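Local coordinates for protein Hsc70 cochaperone (SGT) (Aspergillus fumigatus, PDB 3SZ7) that binds Hsc-family chaperones through its TPR domain and directs tail-anchored proteins bound for the endoplasmic reticulum to the GET pathway via Get4 and Get5, at residues S28-I31 and D32-Q36; S49-A52 and A53-A57; S58-H61 and E62-A65. All coordinates share one frame; numbering follows the deposited sequence.

Contact 1: S28-I31 and D32-Q36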
ATOM      1  N   SER A  28      15.142   6.821  -5.887  1.00 29.14           N
ATOM      2  CA  SER A  28      16.311   6.137  -5.353  1.00 36.43           C
ATOM      3  C   SER A  28      16.978   6.980  -4.268  1.00 32.06           C
ATOM      4  O   SER A  28      17.410   6.457  -3.238  1.00 26.37           O
ATOM      5  CB  SER A  28      17.303   5.804  -6.469  1.00 38.55           C
ATOM      6  OG  SER A  28      18.273   4.874  -6.019  1.00 47.36           O
ATOM      7  N   LYS A  29      17.058   8.289  -4.500  1.00 25.46           N
ATOM      8  CA  LYS A  29      17.627   9.191  -3.506  1.00 25.66           C
ATOM      9  C   LYS A  29      16.744   9.244  -2.268  1.00 23.48           C
ATOM     10  O   LYS A  29      17.247   9.268  -1.147  1.00 27.15           O
ATOM     11  CB  LYS A  29      17.807  10.599  -4.073  1.00 24.96           C
ATOM     12  CG  LYS A  29      18.961  10.733  -5.050  1.00 40.89           C
ATOM     13  CD  LYS A  29      19.145  12.181  -5.480  1.00 49.01           C
ATOM     14  CE  LYS A  29      20.339  12.334  -6.409  1.00 49.04           C
ATOM     15  NZ  LYS A  29      20.527  13.754  -6.808  1.00 48.26           N
ATOM     16  N   ALA A  30      15.428   9.277  -2.475  1.00 24.08           N
ATOM     17  CA  ALA A  30      14.490   9.311  -1.358  1.00 26.96           C
ATOM     18  C   ALA A  30      14.690   8.087  -0.485  1.00 24.84           C
ATOM     19  O   ALA A  30      14.787   8.187   0.738  1.00 21.78           O
ATOM     20  CB  ALA A  30      13.056   9.372  -1.864  1.00 26.99           C
ATOM     21  N   ILE A  31      14.753   6.926  -1.126  1.00 23.23           N
ATOM     22  CA  ILE A  31      15.004   5.678  -0.413  1.00 23.70           C
ATOM     23  C   ILE A  31      16.278   5.773   0.427  1.00 24.03           C
ATOM     24  O   ILE A  31      16.302   5.338   1.573  1.00 24.78           O
ATOM     25  CB  ILE A  31      15.102   4.493  -1.384  1.00 22.75           C
ATOM     26  CG1 ILE A  31      13.729   4.213  -2.010  1.00 19.72           C
ATOM     27  CG2 ILE A  31      15.631   3.260  -0.667  1.00 26.20           C
ATOM     28  CD1 ILE A  31      13.787   3.344  -3.239  1.00 21.40           C
ATOM     29  N   ASP A  32      17.334   6.349  -0.137  1.00 22.16           N
ATOM     30  CA  ASP A  32      18.589   6.449   0.603  1.00 27.45           C
ATOM     31  C   ASP A  32      18.495   7.417   1.779  1.00 33.14           C
ATOM     32  O   ASP A  32      19.026   7.139   2.853  1.00 28.04           O
ATOM     33  CB  ASP A  32      19.762   6.834  -0.300  1.00 28.90           C
ATOM     34  CG  ASP A  32      21.088   6.812   0.442  1.00 41.28           C
ATOM     35  OD1 ASP A  32      21.559   5.706   0.780  1.00 43.86           O
ATOM     36  OD2 ASP A  32      21.654   7.894   0.695  1.00 37.96           O
ATOM     37  N   LEU A  33      17.816   8.543   1.576  1.00 21.52           N
ATOM     38  CA  LEU A  33      17.654   9.548   2.625  1.00 24.84           C
ATOM     39  C   LEU A  33      16.777   9.063   3.782  1.00 27.65           C
ATOM     40  O   LEU A  33      17.066   9.333   4.950  1.00 25.27           O
ATOM     41  CB  LEU A  33      17.087  10.840   2.034  1.00 28.49           C
ATOM     42  CG  LEU A  33      18.063  11.612   1.133  1.00 28.22           C
ATOM     43  CD1 LEU A  33      17.325  12.591   0.231  1.00 30.11           C
ATOM     44  CD2 LEU A  33      19.105  12.328   1.981  1.00 32.21           C
ATOM     45  N   TYR A  34      15.703   8.353   3.458  1.00 21.88           N
ATOM     46  CA  TYR A  34      14.835   7.795   4.486  1.00 21.96           C
ATOM     47  C   TYR A  34      15.587   6.721   5.261  1.00 24.39           C
ATOM     48  O   TYR A  34      15.396   6.558   6.468  1.00 22.92           O
ATOM     49  CB  TYR A  34      13.584   7.181   3.855  1.00 18.30           C
ATOM     50  CG  TYR A  34      12.613   8.180   3.268  1.00 21.40           C
ATOM     51  CD1 TYR A  34      12.393   9.413   3.871  1.00 23.49           C
ATOM     52  CD2 TYR A  34      11.901   7.879   2.114  1.00 20.37           C
ATOM     53  CE1 TYR A  34      11.495  10.320   3.333  1.00 23.30           C
ATOM     54  CE2 TYR A  34      11.003   8.778   1.571  1.00 20.67           C
ATOM     55  CZ  TYR A  34      10.803   9.993   2.180  1.00 17.36           C
ATOM     56  OH  TYR A  34       9.902  10.875   1.632  1.00 21.65           O
ATOM     57  N   THR A  35      16.421   5.972   4.545  1.00 19.34           N
ATOM     58  CA  THR A  35      17.255   4.942   5.155  1.00 22.76           C
ATOM     59  C   THR A  35      18.250   5.560   6.137  1.00 25.02           C
ATOM     60  O   THR A  35      18.514   4.998   7.202  1.00 23.73           O
ATOM     61  CB  THR A  35      18.012   4.133   4.084  1.00 26.88           C
ATOM     62  OG1 THR A  35      17.069   3.444   3.249  1.00 23.75           O
ATOM     63  CG2 THR A  35      18.954   3.121   4.729  1.00 27.77           C
ATOM     64  N   GLN A  36      18.802   6.714   5.777  1.00 23.60           N
ATOM     65  CA  GLN A  36      19.682   7.441   6.691  1.00 26.82           C
ATOM     66  C   GLN A  36      18.931   7.893   7.939  1.00 31.22           C
ATOM     67  O   GLN A  36      19.464   7.831   9.044  1.00 27.62           O
ATOM     68  CB  GLN A  36      20.314   8.651   6.003  1.00 27.32           C
ATOM     69  CG  GLN A  36      21.287   8.300   4.897  1.00 32.89           C
ATOM     70  CD  GLN A  36      21.890   9.534   4.264  1.00 31.74           C
ATOM     71  OE1 GLN A  36      21.948   9.653   3.040  1.00 44.72           O
ATOM     72  NE2 GLN A  36      22.335  10.466   5.097  1.00 28.35           N
TER
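Tyr-34 packs back on Ala-30 and Thr-35 on Ile-31, one turn apart on helix 27-40, the second helix of the first tetratricopeptide (TPR) repeat. The tight side faces the neighbouring helices. Tyr-34 turns its CG beside its own backbone N (chi1 -70°), which swings the ring back along the helix until CE2 lies 4.0 Å from Ala-30 CB. Ala-30 is buried and rests on Ala-21 and Met-22 of helix 9-23, so its small methyl fits between that helix and the ring. The ring itself spans two helices, touching Met-22 on one and Asn-50 and Arg-51 on the other, while its hydroxyl is hydrogen-bonded to OD1 of Asn-19; an aromatic side chain with a polar end suits such a place. Ile-31 presents its branched side chain to Ala-54 and Tyr-55 of helix 45-57.

The other side is loose. Ser-28, Lys-29 and Asp-32 are exposed and meet the other turn mainly through the backbone: Asp-32 N donates to Ser-28 O and Leu-33 N to Lys-29 O, the latter at 2.9 Å. Lys-29 runs outward fully extended, and the carboxylate of Asp-32 also leads away from the preceding turn; charged residues fit a surface where water can solvate them.

Ile-31 O is an acceptor gripped twice. Thr-35 N donates to Ile-31 O at 3.0 Å, and the hydroxyl, placed beside the same backbone N by chi1 of -63°, donates from the opposite face of the carbonyl plane, with Thr-35 OG1 2.6 Å from Ile-31 O.

Contact 2: S49-A52 and A53-A57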
ATOM      1  N   SER A  49       7.042   4.424   6.686  1.00 17.69           N
ATOM      2  CA  SER A  49       5.923   4.571   5.764  1.00 16.14           C
ATOM      3  C   SER A  49       6.297   5.479   4.604  1.00 15.52           C
ATOM      4  O   SER A  49       5.824   5.289   3.486  1.00 14.80           O
ATOM      5  CB  SER A  49       4.678   5.075   6.484  1.00 21.83           C
ATOM      6  OG  SER A  49       4.298   4.153   7.494  1.00 32.82           O
ATOM      7  N   ASN A  50       7.163   6.453   4.868  1.00 19.24           N
ATOM      8  CA  ASN A  50       7.714   7.267   3.792  1.00 14.46           C
ATOM      9  C   ASN A  50       8.603   6.465   2.842  1.00 20.52           C
ATOM     10  O   ASN A  50       8.486   6.595   1.631  1.00 19.26           O
ATOM     11  CB  ASN A  50       8.457   8.490   4.342  1.00 16.97           C
ATOM     12  CG  ASN A  50       7.515   9.595   4.784  1.00 24.32           C
ATOM     13  OD1 ASN A  50       6.293   9.460   4.698  1.00 24.45           O
ATOM     14  ND2 ASN A  50       8.078  10.692   5.273  1.00 25.20           N
ATOM     15  N   ARG A  51       9.483   5.628   3.383  1.00 17.54           N
ATOM     16  CA  ARG A  51      10.325   4.804   2.525  1.00 14.22           C
ATOM     17  C   ARG A  51       9.478   3.815   1.725  1.00 18.70           C
ATOM     18  O   ARG A  51       9.803   3.485   0.583  1.00 19.21           O
ATOM     19  CB  ARG A  51      11.417   4.071   3.316  1.00 17.97           C
ATOM     20  CG  ARG A  51      12.508   3.502   2.414  1.00 19.70           C
ATOM     21  CD  ARG A  51      13.705   2.968   3.188  1.00 19.43           C
ATOM     22  NE  ARG A  51      13.345   1.835   4.031  1.00 22.33           N
ATOM     23  CZ  ARG A  51      14.208   1.163   4.785  1.00 21.46           C
ATOM     24  NH1 ARG A  51      15.493   1.509   4.796  1.00 23.58           N
ATOM     25  NH2 ARG A  51      13.788   0.145   5.525  1.00 24.80           N
ATOM     26  N   ALA A  52       8.391   3.345   2.330  1.00 15.51           N
ATOM     27  CA  ALA A  52       7.448   2.474   1.626  1.00 18.07           C
ATOM     28  C   ALA A  52       6.864   3.176   0.406  1.00 19.90           C
ATOM     29  O   ALA A  52       6.696   2.564  -0.645  1.00 17.41           O
ATOM     30  CB  ALA A  52       6.333   2.008   2.559  1.00 16.54           C
ATOM     31  N   ALA A  53       6.559   4.463   0.543  1.00 15.93           N
ATOM     32  CA  ALA A  53       5.993   5.219  -0.570  1.00 17.92           C
ATOM     33  C   ALA A  53       6.996   5.306  -1.710  1.00 16.79           C
ATOM     34  O   ALA A  53       6.625   5.231  -2.890  1.00 18.27           O
ATOM     35  CB  ALA A  53       5.581   6.616  -0.119  1.00 17.04           C
ATOM     36  N   ALA A  54       8.269   5.468  -1.352  1.00 17.20           N
ATOM     37  CA  ALA A  54       9.336   5.575  -2.341  1.00 20.30           C
ATOM     38  C   ALA A  54       9.561   4.241  -3.046  1.00 18.02           C
ATOM     39  O   ALA A  54       9.785   4.197  -4.262  1.00 21.70           O
ATOM     40  CB  ALA A  54      10.627   6.063  -1.678  1.00 22.92           C
ATOM     41  N   TYR A  55       9.496   3.151  -2.287  1.00 16.95           N
ATOM     42  CA  TYR A  55       9.591   1.826  -2.880  1.00 21.77           C
ATOM     43  C   TYR A  55       8.430   1.589  -3.848  1.00 18.29           C
ATOM     44  O   TYR A  55       8.639   1.130  -4.967  1.00 21.45           O
ATOM     45  CB  TYR A  55       9.625   0.744  -1.800  1.00 15.81           C
ATOM     46  CG  TYR A  55      11.004   0.516  -1.210  1.00 14.97           C
ATOM     47  CD1 TYR A  55      12.117   0.383  -2.030  1.00 16.26           C
ATOM     48  CD2 TYR A  55      11.188   0.438   0.165  1.00 22.88           C
ATOM     49  CE1 TYR A  55      13.380   0.172  -1.493  1.00 17.91           C
ATOM     50  CE2 TYR A  55      12.444   0.230   0.707  1.00 25.07           C
ATOM     51  CZ  TYR A  55      13.534   0.098  -0.128  1.00 26.97           C
ATOM     52  OH  TYR A  55      14.784  -0.111   0.408  1.00 32.84           O
ATOM     53  N   SER A  56       7.213   1.915  -3.419  1.00 18.87           N
ATOM     54  CA  SER A  56       6.031   1.742  -4.270  1.00 17.90           C
ATOM     55  C   SER A  56       6.127   2.551  -5.562  1.00 20.60           C
ATOM     56  O   SER A  56       5.790   2.054  -6.638  1.00 18.68           O
ATOM     57  CB  SER A  56       4.748   2.115  -3.521  1.00 17.08           C
ATOM     58  OG  SER A  56       4.360   1.105  -2.606  1.00 17.19           O
ATOM     59  N   ALA A  57       6.582   3.796  -5.452  1.00 17.83           N
ATOM     60  CA  ALA A  57       6.696   4.668  -6.617  1.00 17.97           C
ATOM     61  C   ALA A  57       7.695   4.109  -7.616  1.00 25.19           C
ATOM     62  O   ALA A  57       7.551   4.300  -8.823  1.00 28.35           O
ATOM     63  CB  ALA A  57       7.090   6.081  -6.194  1.00 19.65           C
TER
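Arg-51 and Tyr-55, one helical turn apart, lie side by side and point the same way off helix 45-57. The aliphatic part of the arginine does most of the touching: its CG sits 3.7 Å from Tyr-55 CE2, and CD and NE follow along the same ring corner. The guanidinium and ring planes are 52° apart, so the two flat groups are not stacked. With CG anti to the backbone N (chi1 -165°) and a bend at chi3, the arginine chain passes the tyrosine before its head reaches Asp-67, to which NE forms a salt bridge, and Thr-35, which is hydrogen-bonded to NH1. An arginine suits the place, with an apolar stem for the ring and a guanidinium with several N-H groups for Asp-67 and Thr-35.

This helix is the first of the second TPR repeat, and elsewhere on it small residues meet the neighbouring helices: Ala-54 packs on Ile-31 and Met-22, and Ser-56 lies against Ala-64. The backbone bonds run four residues back, Tyr-55 N to Arg-51 O at 2.9 Å and Ser-56 N to Ala-52 O with an N-H...O angle of 166°, while Ala-53 N adds a weak bond to Asn-50 O. Ser-56 OG stands beside its own backbone N, 3.4 Å from Ala-52 O.

Contact 3: S58-H61 and E62-A65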
ATOM      1  N   SER A  58       8.702   3.405  -7.110  1.00 21.63           N
ATOM      2  CA  SER A  58       9.739   2.840  -7.965  1.00 19.84           C
ATOM      3  C   SER A  58       9.426   1.405  -8.389  1.00 24.42           C
ATOM      4  O   SER A  58      10.262   0.734  -8.997  1.00 27.19           O
ATOM      5  CB  SER A  58      11.098   2.904  -7.266  1.00 29.17           C
ATOM      6  OG  SER A  58      11.083   2.150  -6.070  1.00 34.61           O
ATOM      7  N   GLY A  59       8.228   0.939  -8.053  1.00 21.35           N
ATOM      8  CA  GLY A  59       7.764  -0.369  -8.478  1.00 20.65           C
ATOM      9  C   GLY A  59       8.257  -1.533  -7.641  1.00 23.43           C
ATOM     10  O   GLY A  59       8.111  -2.688  -8.035  1.00 26.72           O
ATOM     11  N   GLN A  60       8.841  -1.236  -6.486  1.00 17.60           N
ATOM     12  CA  GLN A  60       9.397  -2.283  -5.634  1.00 13.75           C
ATOM     13  C   GLN A  60       8.398  -2.645  -4.548  1.00 16.91           C
ATOM     14  O   GLN A  60       8.564  -2.287  -3.382  1.00 18.55           O
ATOM     15  CB  GLN A  60      10.714  -1.817  -5.020  1.00 15.78           C
ATOM     16  CG  GLN A  60      11.789  -1.555  -6.063  1.00 21.61           C
ATOM     17  CD  GLN A  60      13.061  -1.008  -5.457  1.00 28.87           C
ATOM     18  OE1 GLN A  60      13.918  -1.761  -4.996  1.00 36.30           O
ATOM     19  NE2 GLN A  60      13.191   0.312  -5.453  1.00 21.36           N
ATOM     20  N   HIS A  61       7.352  -3.357  -4.948  1.00 13.69           N
ATOM     21  CA  HIS A  61       6.207  -3.588  -4.079  1.00 16.52           C
ATOM     22  C   HIS A  61       6.506  -4.468  -2.867  1.00 15.43           C
ATOM     23  O   HIS A  61       5.939  -4.259  -1.798  1.00 16.33           O
ATOM     24  CB  HIS A  61       5.044  -4.152  -4.901  1.00 12.17           C
ATOM     25  CG  HIS A  61       4.771  -3.375  -6.149  1.00 14.29           C
ATOM     26  ND1 HIS A  61       4.494  -2.028  -6.136  1.00 15.68           N
ATOM     27  CD2 HIS A  61       4.751  -3.756  -7.449  1.00 17.27           C
ATOM     28  CE1 HIS A  61       4.302  -1.609  -7.377  1.00 20.64           C
ATOM     29  NE2 HIS A  61       4.456  -2.637  -8.191  1.00 15.55           N
ATOM     30  N   GLU A  62       7.390  -5.448  -3.021  1.00 16.96           N
ATOM     31  CA  GLU A  62       7.727  -6.312  -1.889  1.00 18.02           C
ATOM     32  C   GLU A  62       8.447  -5.521  -0.807  1.00 18.68           C
ATOM     33  O   GLU A  62       8.170  -5.682   0.385  1.00 20.37           O
ATOM     34  CB  GLU A  62       8.569  -7.518  -2.327  1.00 19.95           C
ATOM     35  CG  GLU A  62       7.839  -8.451  -3.280  1.00 34.57           C
ATOM     36  CD  GLU A  62       8.534  -9.793  -3.440  1.00 55.28           C
ATOM     37  OE1 GLU A  62       9.494 -10.063  -2.688  1.00 52.78           O
ATOM     38  OE2 GLU A  62       8.115 -10.581  -4.316  1.00 67.03           O
ATOM     39  N   LYS A  63       9.377  -4.668  -1.223  1.00 19.61           N
ATOM     40  CA  LYS A  63      10.101  -3.838  -0.274  1.00 20.75           C
ATOM     41  C   LYS A  63       9.159  -2.833   0.380  1.00 18.55           C
ATOM     42  O   LYS A  63       9.257  -2.574   1.583  1.00 16.89           O
ATOM     43  CB  LYS A  63      11.272  -3.121  -0.949  1.00 19.38           C
ATOM     44  CG  LYS A  63      12.354  -4.061  -1.470  1.00 31.74           C
ATOM     45  CD  LYS A  63      13.708  -3.380  -1.534  1.00 44.55           C
ATOM     46  CE  LYS A  63      14.347  -3.302  -0.154  1.00 49.79           C
ATOM     47  NZ  LYS A  63      14.728  -4.648   0.359  1.00 55.40           N
ATOM     48  N   ALA A  64       8.249  -2.273  -0.414  1.00 15.96           N
ATOM     49  CA  ALA A  64       7.232  -1.369   0.115  1.00 14.24           C
ATOM     50  C   ALA A  64       6.399  -2.075   1.184  1.00 16.97           C
ATOM     51  O   ALA A  64       6.156  -1.523   2.260  1.00 17.42           O
ATOM     52  CB  ALA A  64       6.327  -0.859  -1.016  1.00 15.48           C
ATOM     53  N   ALA A  65       5.969  -3.297   0.886  1.00 14.58           N
ATOM     54  CA  ALA A  65       5.152  -4.059   1.820  1.00 13.12           C
ATOM     55  C   ALA A  65       5.896  -4.352   3.124  1.00 13.19           C
ATOM     56  O   ALA A  65       5.323  -4.258   4.207  1.00 17.41           O
ATOM     57  CB  ALA A  65       4.664  -5.354   1.179  1.00 14.02           C
TER
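Gln-60, at the N-cap of helix 61-74, meets Lys-63 and Ala-64 in the first turn. Its carbonyl is the first acceptor of the new helix: Ala-64 N donates to Gln-60 O at 3.0 Å, in the carbonyl plane. The next bond follows from Ala-65 N to His-61 O at 2.9 Å, the donor tilted 28° from the plane of the His-61 carbonyl. Both alanines are buried, and their small methyls let the helix approach Ala-88 of helix 79-91.

The side-chain amide of Gln-60 serves the loop: NE2 donates to Ser-58 OG at 2.9 Å, nearly straight (164°), with the hydroxyl close to the amide plane. The single proton of Ser-58 OG has two carbonyls of helix 45-57 to choose from or share, those of Ala-54 and Tyr-55. Gln-60 OE1 lies 3.8 Å from Lys-63 CD, where the two side chains run side by side.

Gly-59 closes the preceding helix as the C-prime residue of a Schellman motif, its positive phi of 82° being one that glycine adopts easily. The motif pairs Gln-60 N with Tyr-55 O and Gly-59 N with Ser-56 O. Carbonyls ending one helix thus find donors in the turn, and the serine hydroxyl, accepting from the glutamine amide, couples that end to the next helix.

How the contacts relate
Along the chain the three contacts come in series, none enclosing or crossing another, and each closes just one local turn. Contact 1 lies on helix 27-40, contact 2 on helix 45-57, and contact 3 at the turn into helix 61-74. Space joins what sequence separates. Contacts 1 and 2 meet across the boundary between the first two TPR repeats, where Ile-31 CD1 lies 3.6 Å from Tyr-55 CD1. Contacts 2 and 3 join the two helices of the second repeat, with Ser-56 OG 3.2 Å from Ala-64 CB. Ile-31 also reaches Ser-58 and Gln-60, so residues of all three contacts gather around its side chain.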